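Local structure of hypothetical protein (Deinococcus radiodurans, 1U5K) at residues Gln31-Ala36 against Phe98-Phe103. The protein probably takes part in DNA repair and in recombination by the RecF pathway, and carries a bound zinc ion. Numbering follows the deposited sequence.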
# COMPACT_ATOMS: atom_id res chain seq x y z
N GLN A 31 -3.25 18.60 -18.71
CA GLN A 31 -1.89 18.65 -19.22
C GLN A 31 -0.90 17.69 -18.55
O GLN A 31 0.30 17.80 -18.75
CB GLN A 31 -1.33 20.07 -19.08
CG GLN A 31 -2.27 21.14 -19.63
CD GLN A 31 -1.63 22.53 -19.58
OE1 GLN A 31 -2.01 23.40 -18.79
NE2 GLN A 31 -0.64 22.72 -20.43
N GLY A 32 -1.40 16.74 -17.76
CA GLY A 32 -0.53 15.75 -17.15
C GLY A 32 -0.68 15.72 -15.64
O GLY A 32 -1.46 16.46 -15.05
N LYS A 33 0.09 14.83 -15.03
CA LYS A 33 0.16 14.75 -13.58
C LYS A 33 0.97 15.93 -13.05
O LYS A 33 1.97 16.27 -13.68
CB LYS A 33 0.88 13.47 -13.18
CG LYS A 33 0.18 12.14 -13.41
CD LYS A 33 1.11 11.07 -12.81
CE LYS A 33 0.94 9.71 -13.41
NZ LYS A 33 1.33 8.61 -12.46
N LEU A 34 0.60 16.47 -11.89
CA LEU A 34 1.28 17.60 -11.27
C LEU A 34 1.43 17.35 -9.77
O LEU A 34 0.45 17.05 -9.10
CB LEU A 34 0.48 18.89 -11.48
CG LEU A 34 0.93 20.18 -10.80
CD1 LEU A 34 2.33 20.58 -11.21
CD2 LEU A 34 -0.06 21.29 -11.11
N LYS A 35 2.65 17.44 -9.27
CA LYS A 35 2.97 17.44 -7.85
C LYS A 35 3.42 18.84 -7.44
O LYS A 35 4.20 19.47 -8.13
CB LYS A 35 4.05 16.40 -7.55
CG LYS A 35 4.22 16.09 -6.06
CD LYS A 35 4.83 14.71 -5.82
CE LYS A 35 5.33 14.55 -4.39
NZ LYS A 35 6.27 13.41 -4.17
N ALA A 36 2.88 19.34 -6.34
CA ALA A 36 3.20 20.66 -5.84
C ALA A 36 2.99 20.75 -4.33
O ALA A 36 2.29 19.94 -3.74
CB ALA A 36 2.33 21.69 -6.53
N PHE A 98 -5.61 4.22 -8.62
CA PHE A 98 -5.50 3.37 -9.79
C PHE A 98 -4.99 4.19 -10.97
O PHE A 98 -4.05 3.78 -11.66
CB PHE A 98 -6.85 2.75 -10.16
CG PHE A 98 -6.84 2.03 -11.48
CD1 PHE A 98 -6.32 0.76 -11.60
CD2 PHE A 98 -7.37 2.64 -12.60
CE1 PHE A 98 -6.33 0.10 -12.85
CE2 PHE A 98 -7.40 1.99 -13.82
CZ PHE A 98 -6.86 0.73 -13.95
N ALA A 99 -5.59 5.36 -11.18
CA ALA A 99 -5.15 6.20 -12.30
C ALA A 99 -3.68 6.61 -12.18
O ALA A 99 -2.92 6.57 -13.16
CB ALA A 99 -6.04 7.41 -12.46
N ASP A 100 -3.26 6.93 -10.97
CA ASP A 100 -1.89 7.37 -10.72
C ASP A 100 -0.91 6.24 -10.99
O ASP A 100 0.20 6.49 -11.44
CB ASP A 100 -1.69 7.82 -9.28
CG ASP A 100 -0.38 8.58 -9.08
OD1 ASP A 100 0.04 9.40 -9.92
OD2 ASP A 100 0.31 8.37 -8.09
N ALA A 101 -1.34 5.02 -10.70
CA ALA A 101 -0.51 3.84 -10.86
C ALA A 101 -0.44 3.43 -12.32
O ALA A 101 0.58 2.90 -12.76
CB ALA A 101 -1.07 2.74 -10.01
N LEU A 102 -1.52 3.67 -13.05
CA LEU A 102 -1.66 3.12 -14.39
C LEU A 102 -0.85 3.93 -15.41
O LEU A 102 -0.25 3.36 -16.32
CB LEU A 102 -3.12 2.99 -14.80
CG LEU A 102 -3.41 2.63 -16.25
CD1 LEU A 102 -2.99 1.20 -16.48
CD2 LEU A 102 -4.87 2.81 -16.61
N PHE A 103 -0.87 5.24 -15.26
CA PHE A 103 -0.23 6.17 -16.17
C PHE A 103 1.13 6.59 -15.61
O PHE A 103 1.22 7.21 -14.56
CB PHE A 103 -1.12 7.41 -16.31
CG PHE A 103 -2.40 7.15 -17.04
CD1 PHE A 103 -3.53 6.75 -16.35
CD2 PHE A 103 -2.47 7.27 -18.42
CE1 PHE A 103 -4.71 6.49 -17.04
CE2 PHE A 103 -3.65 7.02 -19.12
CZ PHE A 103 -4.77 6.61 -18.42
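Lys-33 reaches from its strand to the C-terminal end of helix 86-102, where Asp-100 and Phe-103 receive it. Its CB points toward the helix. CG lies anti to the carbonyl carbon (chi1 -70°), and beyond it the chain runs out extended, which carries the ammonium group across to the helix end. Lys-33 CD is the first atom to meet the helix, passing 3.5 Å from Asp-100 OD1. Lys-33 CE follows at 3.6 Å from the same Asp-100 OD1, and it also comes within 4.2 Å of Phe-103 CB. Lys-33 NZ donates to Asp-100 O at 2.6 Å, in the carbonyl plane and on a lone pair, with a C=O...N angle of 135°. Lys-33 NZ also forms a salt bridge with Asp-100 OD1 at 3.0 Å, approaching from above the carboxylate plane. A further bond to Phe-103 O is modelled, but the position of that oxygen is less sure.

Strand 32-38 belongs to the N-terminal OB-fold domain of RecO, and helix 86-102 to the helical part that follows, so this lysine is one of the links between the two. Phe-103 is where the chain leaves helical geometry. The ammonium group therefore sits at the carbonyl end of the helix, where its charge would probably be favoured by the helix dipole.

The Asp-100 side chain crosses the lysine at about a right angle. Its other oxygen, OD2, pairs with Arg-14 of strand 5-17, so the carboxylate is held by two cations from the same sheet. An alanine in place of Lys-33 removes the ammonium group, and would probably leave Asp-100 O without this donor and the carboxylate leaning on Arg-14. The ring of Phe-103 turns away from the lysine and packs edge-to-face with Phe-108.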